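Local coordinates for protein endoglucanase A (Clostridium longisporum, PDB 6Q1I) that hydrolyses internal beta-1,4-glucosidic linkages of cellulose, lichenan and barley beta-glucan, and also cleaves xylan, this chain being its family 5 catalytic domain, at residues T166-E169 against W170-G173; P238-F241 against A242-S246; N251-S255 against S256-Y260; Y302-T305 against A306-R310; N319-E323 against T324-E328. All coordinates share one frame; numbering follows the deposited sequence. Where two conformers were deposited one is given.

Contact 1 (T166-E169 against W170-G173)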
loop_
_atom_site.group_PDB
_atom_site.type_symbol
_atom_site.label_atom_id
_atom_site.label_comp_id
_atom_site.label_asym_id
_atom_site.label_seq_id
_atom_site.Cartn_x
_atom_site.Cartn_y
_atom_site.Cartn_z
ATOM N N THR A 166 -21.852 2.047 -1.839
ATOM C CA THR A 166 -22.730 3.096 -1.345
ATOM C C THR A 166 -22.308 4.443 -1.904
ATOM O O THR A 166 -21.196 4.598 -2.420
ATOM C CB THR A 166 -22.678 3.190 0.188
ATOM O OG1 THR A 166 -21.486 3.889 0.591
ATOM C CG2 THR A 166 -22.766 1.813 0.851
ATOM N N PRO A 167 -23.153 5.468 -1.760
ATOM C CA PRO A 167 -22.752 6.808 -2.214
ATOM C C PRO A 167 -21.533 7.352 -1.496
ATOM O O PRO A 167 -20.865 8.246 -2.034
ATOM C CB PRO A 167 -24.002 7.658 -1.947
ATOM C CG PRO A 167 -25.138 6.677 -1.999
ATOM C CD PRO A 167 -24.576 5.432 -1.359
ATOM N N TYR A 168 -21.223 6.838 -0.307
ATOM C CA TYR A 168 -20.136 7.326 0.525
ATOM C C TYR A 168 -18.801 6.648 0.243
ATOM O O TYR A 168 -17.813 6.939 0.929
ATOM C CB TYR A 168 -20.495 7.087 1.986
ATOM C CG TYR A 168 -21.750 7.793 2.452
ATOM C CD1 TYR A 168 -21.747 9.166 2.676
ATOM C CD2 TYR A 168 -22.936 7.089 2.682
ATOM C CE1 TYR A 168 -22.872 9.821 3.126
ATOM C CE2 TYR A 168 -24.081 7.740 3.141
ATOM C CZ TYR A 168 -24.037 9.114 3.348
ATOM O OH TYR A 168 -25.133 9.814 3.804
ATOM N N GLU A 169 -18.749 5.753 -0.744
ATOM C CA GLU A 169 -17.542 4.969 -0.992
ATOM C C GLU A 169 -16.326 5.860 -1.200
ATOM O O GLU A 169 -15.274 5.643 -0.586
ATOM C CB GLU A 169 -17.751 4.057 -2.201
ATOM C CG GLU A 169 -16.514 3.248 -2.556
ATOM C CD GLU A 169 -16.749 2.123 -3.539
ATOM O OE1 GLU A 169 -17.885 1.961 -4.051
ATOM O OE2 GLU A 169 -15.762 1.388 -3.776
ATOM N N TRP A 170 -16.449 6.865 -2.075
ATOM C CA TRP A 170 -15.323 7.678 -2.523
ATOM C C TRP A 170 -15.426 9.131 -2.072
ATOM O O TRP A 170 -14.685 9.983 -2.575
ATOM C CB TRP A 170 -15.170 7.592 -4.040
ATOM C CG TRP A 170 -14.812 6.222 -4.521
ATOM C CD1 TRP A 170 -15.533 5.438 -5.373
ATOM C CD2 TRP A 170 -13.644 5.466 -4.167
ATOM N NE1 TRP A 170 -14.877 4.246 -5.588
ATOM C CE2 TRP A 170 -13.714 4.240 -4.861
ATOM C CE3 TRP A 170 -12.540 5.714 -3.339
ATOM C CZ2 TRP A 170 -12.720 3.263 -4.757
ATOM C CZ3 TRP A 170 -11.555 4.739 -3.234
ATOM C CH2 TRP A 170 -11.652 3.533 -3.941
ATOM N N THR A 171 -16.298 9.427 -1.109
ATOM C CA THR A 171 -16.496 10.783 -0.620
ATOM C C THR A 171 -16.003 10.975 0.807
ATOM O O THR A 171 -16.284 12.013 1.405
ATOM C CB THR A 171 -17.981 11.152 -0.692
ATOM O OG1 THR A 171 -18.711 10.280 0.185
ATOM C CG2 THR A 171 -18.505 11.004 -2.109
ATOM N N GLY A 172 -15.305 10.005 1.378
ATOM C CA GLY A 172 -14.783 10.134 2.724
ATOM C C GLY A 172 -15.614 9.492 3.813
ATOM O O GLY A 172 -15.285 9.649 4.998
ATOM N N GLY A 173 -16.678 8.780 3.455
ATOM C CA GLY A 173 -17.402 7.993 4.422
ATOM C C GLY A 173 -18.357 8.806 5.276
ATOM O O GLY A 173 -18.823 9.892 4.923
HETATM O O HOH W 1 -18.815 7.544 -3.757
HETATM O O HOH W 2 -13.713 7.873 0.352
#
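Glu169 lays its aliphatic part over one face of the Trp170 indole. Its CG stands 3.6 Å from the centroid of the five-membered ring and 10° off the ring normal, a CH-pi contact. With CG anti to the backbone N (chi1 178°) and the chain extended beyond it, the two side chains run side by side in the same direction, carboxylate and indole planes 17° apart. The carboxylate is engaged elsewhere: OE2 makes a salt bridge to Arg162 and OE1 takes the backbone N-H of Gly165, which would help keep the chain on the ring.

The loop follows strand 153-156 of the TIM barrel. The indole touches Gln160, which stands in this structure at the position of the proton donor inferred by similarity, so the loop lies beside the catalytic centre.

A backbone bond from Glu169 N to Thr166 O (3.2 Å) closes a type I turn, and Gly173 N gives a weak bond to Tyr168 O (3.3 Å), an oxygen also bound by Tyr209 OH. From a side chain, Thr166 OG1 accepts from Tyr168 N at 3.1 Å, an ST turn. Thr171 sets OG1 3.3 Å from Tyr168 CA, a van der Waals approach.

Two waters bridge backbone atoms of 166-169 and 170-173: one joins Pro167 O and Trp170 N, the other Glu169 O and Gly172 N.

Contact 2 (P238-F241 against A242-S246)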
loop_
_atom_site.group_PDB
_atom_site.type_symbol
_atom_site.label_atom_id
_atom_site.label_comp_id
_atom_site.label_asym_id
_atom_site.label_seq_id
_atom_site.Cartn_x
_atom_site.Cartn_y
_atom_site.Cartn_z
ATOM N N PRO A 238 -1.674 15.012 -8.618
ATOM C CA PRO A 238 -3.045 15.533 -8.528
ATOM C C PRO A 238 -3.986 14.635 -9.348
ATOM O O PRO A 238 -3.627 14.212 -10.447
ATOM C CB PRO A 238 -2.924 16.938 -9.112
ATOM C CG PRO A 238 -1.783 16.824 -10.103
ATOM C CD PRO A 238 -0.838 15.801 -9.543
ATOM N N TYR A 239 -5.167 14.361 -8.792
ATOM C CA TYR A 239 -6.073 13.337 -9.312
ATOM C C TYR A 239 -6.359 13.473 -10.808
ATOM O O TYR A 239 -6.333 12.481 -11.543
ATOM C CB TYR A 239 -7.378 13.383 -8.507
ATOM C CG TYR A 239 -8.475 12.527 -9.082
ATOM C CD1 TYR A 239 -8.487 11.164 -8.876
ATOM C CD2 TYR A 239 -9.490 13.085 -9.848
ATOM C CE1 TYR A 239 -9.484 10.371 -9.415
ATOM C CE2 TYR A 239 -10.486 12.307 -10.389
ATOM C CZ TYR A 239 -10.477 10.949 -10.171
ATOM O OH TYR A 239 -11.468 10.164 -10.707
ATOM N N PHE A 240 -6.695 14.673 -11.274
ATOM C CA PHE A 240 -7.117 14.798 -12.668
ATOM C C PHE A 240 -5.987 14.484 -13.643
ATOM O O PHE A 240 -6.247 14.016 -14.759
ATOM C CB PHE A 240 -7.716 16.180 -12.926
ATOM C CG PHE A 240 -9.051 16.387 -12.267
ATOM C CD1 PHE A 240 -10.114 15.544 -12.546
ATOM C CD2 PHE A 240 -9.250 17.431 -11.383
ATOM C CE1 PHE A 240 -11.341 15.729 -11.949
ATOM C CE2 PHE A 240 -10.482 17.619 -10.783
ATOM C CZ PHE A 240 -11.525 16.763 -11.068
ATOM N N PHE A 241 -4.738 14.724 -13.243
ATOM C CA PHE A 241 -3.592 14.323 -14.048
ATOM C C PHE A 241 -3.277 12.847 -13.859
ATOM O O PHE A 241 -3.105 12.107 -14.833
ATOM C CB PHE A 241 -2.367 15.156 -13.653
ATOM C CG PHE A 241 -1.098 14.728 -14.341
ATOM C CD1 PHE A 241 -0.764 15.224 -15.593
ATOM C CD2 PHE A 241 -0.250 13.804 -13.751
ATOM C CE1 PHE A 241 0.391 14.814 -16.226
ATOM C CE2 PHE A 241 0.913 13.389 -14.395
ATOM C CZ PHE A 241 1.230 13.897 -15.631
ATOM N N ALA A 242 -3.202 12.409 -12.604
ATOM C CA ALA A 242 -2.621 11.115 -12.267
ATOM C C ALA A 242 -3.533 9.935 -12.590
ATOM O O ALA A 242 -3.041 8.867 -12.978
ATOM C CB ALA A 242 -2.255 11.096 -10.780
ATOM N N MET A 243 -4.848 10.088 -12.429
ATOM C CA MET A 243 -5.728 8.923 -12.440
ATOM C C MET A 243 -6.983 9.092 -13.292
ATOM O O MET A 243 -7.500 8.106 -13.820
ATOM C CB MET A 243 -6.097 8.583 -10.987
ATOM C CG MET A 243 -6.919 7.331 -10.786
ATOM S SD MET A 243 -6.845 6.777 -9.064
ATOM C CE MET A 243 -6.946 8.295 -8.169
ATOM N N ASP A 244 -7.491 10.312 -13.435
ATOM C CA ASP A 244 -8.793 10.502 -14.064
ATOM C C ASP A 244 -8.715 10.305 -15.576
ATOM O O ASP A 244 -7.774 10.760 -16.231
ATOM C CB ASP A 244 -9.328 11.899 -13.743
ATOM C CG ASP A 244 -10.735 12.109 -14.262
ATOM O OD1 ASP A 244 -11.635 11.377 -13.825
ATOM O OD2 ASP A 244 -10.944 12.985 -15.123
ATOM N N THR A 245 -9.727 9.624 -16.128
ATOM C CA THR A 245 -9.868 9.434 -17.569
ATOM C C THR A 245 -11.146 10.060 -18.122
ATOM O O THR A 245 -11.503 9.799 -19.278
ATOM C CB THR A 245 -9.841 7.943 -17.917
ATOM O OG1 THR A 245 -10.904 7.275 -17.229
ATOM C CG2 THR A 245 -8.522 7.331 -17.515
ATOM N N SER A 246 -11.842 10.868 -17.328
ATOM C CA SER A 246 -13.070 11.519 -17.756
ATOM C C SER A 246 -12.735 12.734 -18.617
ATOM O O SER A 246 -11.577 12.986 -18.966
ATOM C CB SER A 246 -13.889 11.945 -16.542
ATOM O OG SER A 246 -13.374 13.152 -16.006
#
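Tyr239 meets Met243 and Asp244 on different parts of its ring. Its CG is anti to the backbone N (chi1 171°), which swings the ring along the helix towards both. Met243, bent at chi3, brings its methyl CE in at the ring edge, near the plane, 3.3 Å from Tyr239 CD1. Asp244 crosses the ring obliquely, with CB 3.6 Å from Tyr239 CE2 and the carboxylate plane turned 38° from the ring. Phe240 comes alongside the same carboxylate, and Asp244 OD2 lies at its edge, 3.7 Å from Phe240 CD1, the planes 84° apart. That oxygen also accepts from Ser246 OG on its syn lone pair at 2.6 Å, holding the carboxylate's rotation.

Ala242 N bonds Pro238 O, while Met243 N and Asp244 N reach Tyr239 O from opposite faces of its plane. This ends the short helix 239-242, after strand 229-234 of the TIM barrel; the Met243 side chain is about 8 Å from those of Gln160 and Gln284, at the positions inferred for proton donor and nucleophile.

Contact 3 (N251-S255 against S256-Y260)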
loop_
_atom_site.group_PDB
_atom_site.type_symbol
_atom_site.label_atom_id
_atom_site.label_comp_id
_atom_site.label_asym_id
_atom_site.label_seq_id
_atom_site.Cartn_x
_atom_site.Cartn_y
_atom_site.Cartn_z
ATOM N N ASN A 251 -3.374 16.191 -18.842
ATOM C CA ASN A 251 -2.232 15.388 -19.271
ATOM C C ASN A 251 -0.894 16.115 -19.198
ATOM O O ASN A 251 0.111 15.576 -19.675
ATOM C CB ASN A 251 -2.446 14.786 -20.667
ATOM C CG ASN A 251 -2.514 15.832 -21.756
ATOM O OD1 ASN A 251 -2.357 17.024 -21.503
ATOM N ND2 ASN A 251 -2.740 15.387 -22.986
ATOM N N THR A 252 -0.845 17.294 -18.584
ATOM C CA THR A 252 0.399 18.013 -18.367
ATOM C C THR A 252 0.540 18.340 -16.887
ATOM O O THR A 252 -0.452 18.491 -16.169
ATOM C CB THR A 252 0.437 19.311 -19.187
ATOM O OG1 THR A 252 -0.702 20.110 -18.856
ATOM C CG2 THR A 252 0.426 19.016 -20.683
ATOM N N TRP A 253 1.790 18.452 -16.441
ATOM C CA TRP A 253 2.099 18.762 -15.054
ATOM C C TRP A 253 3.450 19.461 -14.987
ATOM O O TRP A 253 4.381 19.090 -15.711
ATOM C CB TRP A 253 2.168 17.490 -14.195
ATOM C CG TRP A 253 2.196 17.804 -12.724
ATOM C CD1 TRP A 253 1.120 17.882 -11.899
ATOM C CD2 TRP A 253 3.344 18.117 -11.923
ATOM N NE1 TRP A 253 1.516 18.218 -10.631
ATOM C CE2 TRP A 253 2.878 18.362 -10.614
ATOM C CE3 TRP A 253 4.715 18.208 -12.178
ATOM C CZ2 TRP A 253 3.733 18.700 -9.566
ATOM C CZ3 TRP A 253 5.561 18.535 -11.137
ATOM C CH2 TRP A 253 5.069 18.785 -9.849
ATOM N N GLY A 254 3.552 20.466 -14.112
ATOM C CA GLY A 254 4.832 21.097 -13.847
ATOM C C GLY A 254 4.839 22.595 -13.594
ATOM O O GLY A 254 5.917 23.175 -13.460
ATOM N N SER A 255 3.675 23.235 -13.513
ATOM C CA SER A 255 3.624 24.668 -13.263
ATOM C C SER A 255 3.952 24.982 -11.804
ATOM O O SER A 255 4.002 24.100 -10.938
ATOM C CB SER A 255 2.230 25.208 -13.568
ATOM O OG SER A 255 1.289 24.727 -12.626
ATOM N N SER A 256 4.161 26.275 -11.537
ATOM C CA SER A 256 4.347 26.729 -10.164
ATOM C C SER A 256 3.152 26.359 -9.299
ATOM O O SER A 256 3.316 25.935 -8.148
ATOM C CB SER A 256 4.564 28.246 -10.145
ATOM O OG SER A 256 5.799 28.579 -10.741
ATOM N N TYR A 257 1.940 26.515 -9.841
ATOM C CA TYR A 257 0.731 26.149 -9.107
ATOM C C TYR A 257 0.689 24.650 -8.823
ATOM O O TYR A 257 0.323 24.226 -7.717
ATOM C CB TYR A 257 -0.506 26.587 -9.897
ATOM C CG TYR A 257 -1.794 25.966 -9.401
ATOM C CD1 TYR A 257 -2.514 26.542 -8.360
ATOM C CD2 TYR A 257 -2.283 24.793 -9.965
ATOM C CE1 TYR A 257 -3.689 25.964 -7.898
ATOM C CE2 TYR A 257 -3.454 24.212 -9.511
ATOM C CZ TYR A 257 -4.153 24.802 -8.480
ATOM O OH TYR A 257 -5.316 24.217 -8.027
ATOM N N ASP A 258 1.058 23.826 -9.813
ATOM C CA ASP A 258 1.089 22.382 -9.602
ATOM C C ASP A 258 2.026 22.026 -8.453
ATOM O O ASP A 258 1.700 21.186 -7.604
ATOM C CB ASP A 258 1.597 21.665 -10.859
ATOM C CG ASP A 258 0.597 21.662 -12.011
ATOM O OD1 ASP A 258 -0.626 21.747 -11.771
ATOM O OD2 ASP A 258 1.060 21.543 -13.173
ATOM N N LYS A 259 3.210 22.641 -8.432
ATOM C CA LYS A 259 4.189 22.346 -7.391
ATOM C C LYS A 259 3.704 22.826 -6.031
ATOM O O LYS A 259 3.809 22.097 -5.035
ATOM C CB LYS A 259 5.531 22.973 -7.772
ATOM C CG LYS A 259 6.196 22.238 -8.918
ATOM C CD LYS A 259 7.384 22.988 -9.480
ATOM C CE LYS A 259 8.029 22.198 -10.610
ATOM N NZ LYS A 259 9.067 22.973 -11.334
ATOM N N TYR A 260 3.156 24.039 -5.972
ATOM C CA TYR A 260 2.640 24.562 -4.713
ATOM C C TYR A 260 1.537 23.671 -4.162
ATOM O O TYR A 260 1.508 23.366 -2.964
ATOM C CB TYR A 260 2.113 25.981 -4.927
ATOM C CG TYR A 260 1.426 26.554 -3.711
ATOM C CD1 TYR A 260 2.158 27.114 -2.681
ATOM C CD2 TYR A 260 0.040 26.526 -3.590
ATOM C CE1 TYR A 260 1.531 27.637 -1.565
ATOM C CE2 TYR A 260 -0.594 27.049 -2.478
ATOM C CZ TYR A 260 0.160 27.605 -1.474
ATOM O OH TYR A 260 -0.456 28.129 -0.359
HETATM O O HOH W 3 -1.484 19.240 -13.698
HETATM O O HOH W 4 -0.053 19.162 -8.283
HETATM O O HOH W 5 7.816 25.257 -12.243
#
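Trp253 and Asp258 overlap while running opposite ways, nearly flat against one another: indole and carboxylate planes are 13° apart. The aspartate CB sits over one face of the five-membered ring, 3.7 Å from its centroid, a CH-pi contact. Lys259 passes slantwise by the six-membered end, its CG 3.7 Å from Trp253 CH2, and its extended chain runs on past Gly254 O.

The carboxylate is turned back to the loop. Asp258 CG is anti to its own carbonyl carbon (chi1 -72°), which brings OD2 within reach of two backbone amides. Gly254 N arrives on its anti side at 2.9 Å, and Ser255 N comes from above the carboxylate plane at 3.1 Å. In return Ser255 OG, held between its backbone N and carbonyl carbon, accepts from Asp258 N at 3.0 Å with an N-H...O angle of 163°. The two Ser255-Asp258 bonds form a capping box, with Ser255 as N-cap of helix 256-275; the Gly254 bond is additional. Lys259 N then bonds Ser255 O, opening the regular helical pattern.

Waters bridge loop and helix as well: one accepts from Trp253 NE1 and donates to Asp258 O, and another links Lys259 NZ to Gly254 O.

Two N-H donors grip one carboxylate oxygen close to the helix start, where the helix dipole would also tend to stabilise a negative charge, so Asp258 is probably ionised.

Contact 4 (Y302-T305 against A306-R310); sequences YYVT and AAQKR
Tyr302 to Ala306, Tyr303 to Ala307, Val304 to Gln308 and Thr305 to Lys309 are joined by consecutive i to i+4 backbone hydrogen bonds. The shortest of the four, Gln308 N to Val304 O, measures 2.8 Å, and all have N-H...O angles of 161 to 163°.

Carbon-to-carbon packing follows the same spacing. Tyr302 and Ala306 make an apolar pair, Ala306 CB 4.2 Å from Tyr302 CE2, oblique to the ring. Val304 CG1 lies 4.1 Å from Gln308 CG in van der Waals contact, the two pointing the same way. Thr305 CG2, anti to the backbone N, lies alongside the extended Lys309 chain, though the lysine has two conformers and contact with its end is doubtful.

This is the last part of helix 293-309, the crossover helix of the beta-alpha-beta unit between strands 280-285 and 314-318 of the TIM barrel. Val304 and Ala307 pack on Cys314 of the following strand, while Ala306 meets Leu266 of helix 256-275.

At the helix end, Arg310 NH1 donates to Ala306 O at 2.9 Å, that oxygen lying in the guanidinium plane, and its NE forms a salt bridge with Asp267. Tyr302 OH bonds Asp263, Tyr303 OH the carbonyl of Ala235, and Thr305 OG1 the carbonyl of Glu301.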
loop_
_atom_site.group_PDB
_atom_site.type_symbol
_atom_site.label_atom_id
_atom_site.label_comp_id
_atom_site.label_asym_id
_atom_site.label_seq_id
_atom_site.Cartn_x
_atom_site.Cartn_y
_atom_site.Cartn_z
ATOM N N TYR A 302 9.409 15.387 -8.697
ATOM C CA TYR A 302 9.039 16.409 -7.728
ATOM C C TYR A 302 8.350 15.784 -6.526
ATOM O O TYR A 302 8.631 16.144 -5.377
ATOM C CB TYR A 302 8.135 17.457 -8.374
ATOM C CG TYR A 302 8.006 18.678 -7.499
ATOM C CD1 TYR A 302 8.892 19.740 -7.641
ATOM C CD2 TYR A 302 7.044 18.759 -6.501
ATOM C CE1 TYR A 302 8.809 20.843 -6.837
ATOM C CE2 TYR A 302 6.954 19.874 -5.691
ATOM C CZ TYR A 302 7.847 20.905 -5.865
ATOM O OH TYR A 302 7.793 22.029 -5.079
ATOM N N TYR A 303 7.453 14.831 -6.779
ATOM C CA TYR A 303 6.722 14.162 -5.710
ATOM C C TYR A 303 7.673 13.470 -4.745
ATOM O O TYR A 303 7.583 13.661 -3.529
ATOM C CB TYR A 303 5.748 13.175 -6.353
ATOM C CG TYR A 303 4.635 12.611 -5.491
ATOM C CD1 TYR A 303 4.897 11.929 -4.303
ATOM C CD2 TYR A 303 3.313 12.689 -5.912
ATOM C CE1 TYR A 303 3.880 11.384 -3.550
ATOM C CE2 TYR A 303 2.287 12.128 -5.167
ATOM C CZ TYR A 303 2.576 11.491 -3.979
ATOM O OH TYR A 303 1.571 10.931 -3.216
ATOM N N VAL A 304 8.595 12.658 -5.264
ATOM C CA VAL A 304 9.513 11.940 -4.386
ATOM C C VAL A 304 10.405 12.911 -3.622
ATOM O O VAL A 304 10.645 12.734 -2.427
ATOM C CB VAL A 304 10.330 10.895 -5.170
ATOM C CG1 VAL A 304 11.351 10.252 -4.265
ATOM C CG2 VAL A 304 9.416 9.840 -5.769
ATOM N N THR A 305 10.926 13.940 -4.295
ATOM C CA THR A 305 11.771 14.916 -3.608
ATOM C C THR A 305 11.004 15.597 -2.483
ATOM O O THR A 305 11.487 15.696 -1.353
ATOM C CB THR A 305 12.293 15.974 -4.588
ATOM O OG1 THR A 305 13.054 15.360 -5.633
ATOM C CG2 THR A 305 13.193 16.973 -3.872
ATOM N N ALA A 306 9.786 16.051 -2.773
ATOM C CA ALA A 306 8.998 16.774 -1.783
ATOM C C ALA A 306 8.615 15.874 -0.616
ATOM O O ALA A 306 8.650 16.292 0.547
ATOM C CB ALA A 306 7.742 17.340 -2.445
ATOM N N ALA A 307 8.255 14.629 -0.902
ATOM C CA ALA A 307 7.900 13.714 0.170
ATOM C C ALA A 307 9.118 13.366 1.013
ATOM O O ALA A 307 9.055 13.378 2.248
ATOM C CB ALA A 307 7.288 12.459 -0.425
ATOM N N GLN A 308 10.240 13.051 0.365
ATOM C CA GLN A 308 11.431 12.659 1.110
ATOM C C GLN A 308 12.010 13.815 1.922
ATOM O O GLN A 308 12.528 13.590 3.024
ATOM C CB GLN A 308 12.442 12.033 0.154
ATOM C CG GLN A 308 12.052 10.615 -0.248
ATOM C CD GLN A 308 12.218 9.668 0.911
ATOM O OE1 GLN A 308 13.332 9.250 1.219
ATOM N NE2 GLN A 308 11.121 9.367 1.600
ATOM N N LYS A 309 11.934 15.054 1.422
ATOM C CA LYS A 309 12.348 16.214 2.212
ATOM C C LYS A 309 11.558 16.318 3.506
ATOM O O LYS A 309 12.041 16.889 4.489
ATOM C CB LYS A 309 12.140 17.501 1.409
ATOM C CG LYS A 309 13.223 17.794 0.385
ATOM C CD LYS A 309 12.959 19.107 -0.355
ATOM C CE LYS A 309 14.102 19.472 -1.293
ATOM N NZ LYS A 309 13.763 20.617 -2.185
ATOM N N ARG A 310 10.333 15.800 3.509
ATOM C CA ARG A 310 9.449 15.806 4.663
ATOM C C ARG A 310 9.516 14.516 5.469
ATOM O O ARG A 310 8.771 14.373 6.446
ATOM C CB ARG A 310 8.010 16.058 4.193
ATOM C CG ARG A 310 7.794 17.471 3.663
ATOM C CD ARG A 310 6.536 17.587 2.807
ATOM N NE ARG A 310 6.258 18.970 2.452
ATOM C CZ ARG A 310 6.862 19.642 1.474
ATOM N NH1 ARG A 310 7.788 19.063 0.717
ATOM N NH2 ARG A 310 6.540 20.910 1.257
#

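Contact 5 (N319-E323 against T324-E328)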
loop_
_atom_site.group_PDB
_atom_site.type_symbol
_atom_site.label_atom_id
_atom_site.label_comp_id
_atom_site.label_asym_id
_atom_site.label_seq_id
_atom_site.Cartn_x
_atom_site.Cartn_y
_atom_site.Cartn_z
ATOM N N ASN A 319 1.275 -2.152 -11.462
ATOM C CA ASN A 319 0.448 -3.304 -11.796
ATOM C C ASN A 319 0.851 -3.973 -13.102
ATOM O O ASN A 319 0.125 -4.843 -13.579
ATOM C CB ASN A 319 -1.033 -2.923 -11.818
ATOM C CG ASN A 319 -1.343 -1.808 -12.791
ATOM O OD1 ASN A 319 -0.475 -1.358 -13.543
ATOM N ND2 ASN A 319 -2.587 -1.337 -12.766
ATOM N N ASN A 320 1.998 -3.607 -13.674
ATOM C CA ASN A 320 2.501 -4.215 -14.905
ATOM C C ASN A 320 1.571 -3.974 -16.089
ATOM O O ASN A 320 1.608 -4.727 -17.061
ATOM C CB ASN A 320 2.788 -5.707 -14.704
ATOM C CG ASN A 320 3.533 -6.343 -15.867
ATOM O OD1 ASN A 320 4.453 -5.760 -16.456
ATOM N ND2 ASN A 320 3.154 -7.576 -16.175
ATOM N N TYR A 321 0.762 -2.916 -16.035
ATOM C CA TYR A 321 -0.201 -2.598 -17.092
ATOM C C TYR A 321 0.103 -1.199 -17.610
ATOM O O TYR A 321 -0.034 -0.215 -16.875
ATOM C CB TYR A 321 -1.635 -2.705 -16.555
ATOM C CG TYR A 321 -2.732 -2.492 -17.579
ATOM C CD1 TYR A 321 -2.703 -3.140 -18.810
ATOM C CD2 TYR A 321 -3.819 -1.671 -17.301
ATOM C CE1 TYR A 321 -3.711 -2.951 -19.743
ATOM C CE2 TYR A 321 -4.832 -1.486 -18.222
ATOM C CZ TYR A 321 -4.775 -2.128 -19.441
ATOM O OH TYR A 321 -5.784 -1.940 -20.367
ATOM N N ALA A 322 0.512 -1.100 -18.876
ATOM C CA ALA A 322 1.039 0.155 -19.397
ATOM C C ALA A 322 0.444 0.533 -20.747
ATOM O O ALA A 322 1.002 1.389 -21.437
ATOM C CB ALA A 322 2.566 0.096 -19.486
ATOM N N GLU A 323 -0.693 -0.053 -21.112
ATOM C CA GLU A 323 -1.267 0.185 -22.429
ATOM C C GLU A 323 -1.652 1.649 -22.606
ATOM O O GLU A 323 -2.287 2.257 -21.743
ATOM C CB GLU A 323 -2.480 -0.723 -22.638
ATOM C CG GLU A 323 -2.109 -2.182 -22.838
ATOM C CD GLU A 323 -1.235 -2.394 -24.061
ATOM O OE1 GLU A 323 -1.635 -1.961 -25.160
ATOM O OE2 GLU A 323 -0.142 -2.979 -23.922
ATOM N N THR A 324 -1.253 2.218 -23.732
ATOM C CA THR A 324 -1.495 3.631 -23.964
ATOM C C THR A 324 -2.986 3.947 -23.908
ATOM O O THR A 324 -3.818 3.202 -24.434
ATOM C CB THR A 324 -0.941 4.019 -25.330
ATOM O OG1 THR A 324 -1.012 5.441 -25.480
ATOM C CG2 THR A 324 -1.747 3.335 -26.443
ATOM N N ASN A 325 -3.317 5.049 -23.223
ATOM C CA ASN A 325 -4.652 5.654 -23.208
ATOM C C ASN A 325 -5.728 4.765 -22.581
ATOM O O ASN A 325 -6.918 4.934 -22.859
ATOM C CB ASN A 325 -5.076 6.114 -24.607
ATOM C CG ASN A 325 -4.157 7.192 -25.176
ATOM O OD1 ASN A 325 -3.747 8.121 -24.472
ATOM N ND2 ASN A 325 -3.832 7.068 -26.457
ATOM N N LYS A 326 -5.347 3.820 -21.733
ATOM C CA LYS A 326 -6.295 3.048 -20.943
ATOM C C LYS A 326 -6.219 3.479 -19.481
ATOM O O LYS A 326 -5.222 4.040 -19.023
ATOM C CB LYS A 326 -6.019 1.543 -21.053
ATOM C CG LYS A 326 -6.597 0.870 -22.314
ATOM C CD LYS A 326 -8.082 0.501 -22.135
ATOM C CE LYS A 326 -8.578 -0.469 -23.208
ATOM N NZ LYS A 326 -10.058 -0.742 -23.122
ATOM N N GLY A 327 -7.287 3.203 -18.742
ATOM C CA GLY A 327 -7.303 3.545 -17.332
ATOM C C GLY A 327 -6.421 2.617 -16.519
ATOM O O GLY A 327 -6.162 1.479 -16.898
ATOM N N GLU A 328 -5.938 3.132 -15.388
ATOM C CA GLU A 328 -5.188 2.345 -14.404
ATOM C C GLU A 328 -3.887 1.781 -14.969
ATOM O O GLU A 328 -3.389 0.749 -14.510
ATOM C CB GLU A 328 -6.057 1.250 -13.780
ATOM C CG GLU A 328 -7.268 1.809 -13.031
ATOM C CD GLU A 328 -6.883 2.550 -11.754
ATOM O OE1 GLU A 328 -6.444 1.878 -10.800
ATOM O OE2 GLU A 328 -7.007 3.798 -11.705
#
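Asn319 ND2 donates to Glu328 O at 2.8 Å in an almost straight bond, its N-H...O angle 178°, the oxygen lying in the amide plane and the donor arriving nearly along the C=O axis. The amide's other end is engaged too: OD1 accepts from Tyr321 N at 3.2 Å, an Asx turn, with the donor above the carbonyl plane. With CG set between backbone N and carbonyl carbon (chi1 58°), Asn319 joins the start of 319-328 to its end.

Next to this link lies the Tyr321 ring. Gly327 O approaches its edge, 3.5 Å from Tyr321 CE2, and Glu328 O comes near the same edge. Lys326 runs by the hydroxyl, its CG 3.5 Å from Tyr321 OH, the rest of its chain turning off from the ring.

Glu323 to Lys326 form a type II turn, closed by a weak bond from Lys326 N to Glu323 O (3.4 Å). The loop follows the last TIM-barrel strand, 314-318, on the catalytic side; in the given conformer the Glu328 side chain is about 7 Å from that of Gln284, at the inferred nucleophile position.

Overall arrangement
From the N terminus the five contacts follow in series; none nests within or crosses another. Contact 1 closes turns in the loop after strand 153-156 and touches none of the others. Contact 2 ends helix 239-242, and contact 3 starts the next helix, 256-275; they touch where Phe241 packs on Thr252 and Trp253, with the ring planes of Phe241 and Trp253 at about 55°. Contact 4, late in helix 293-309, meets contact 3 through Tyr302 against Lys259 and Trp253, tying neighbouring helices of the barrel together. Contact 5 folds the loop after strand 314-318 and comes back to contact 2, where Thr245 packs on Gly327.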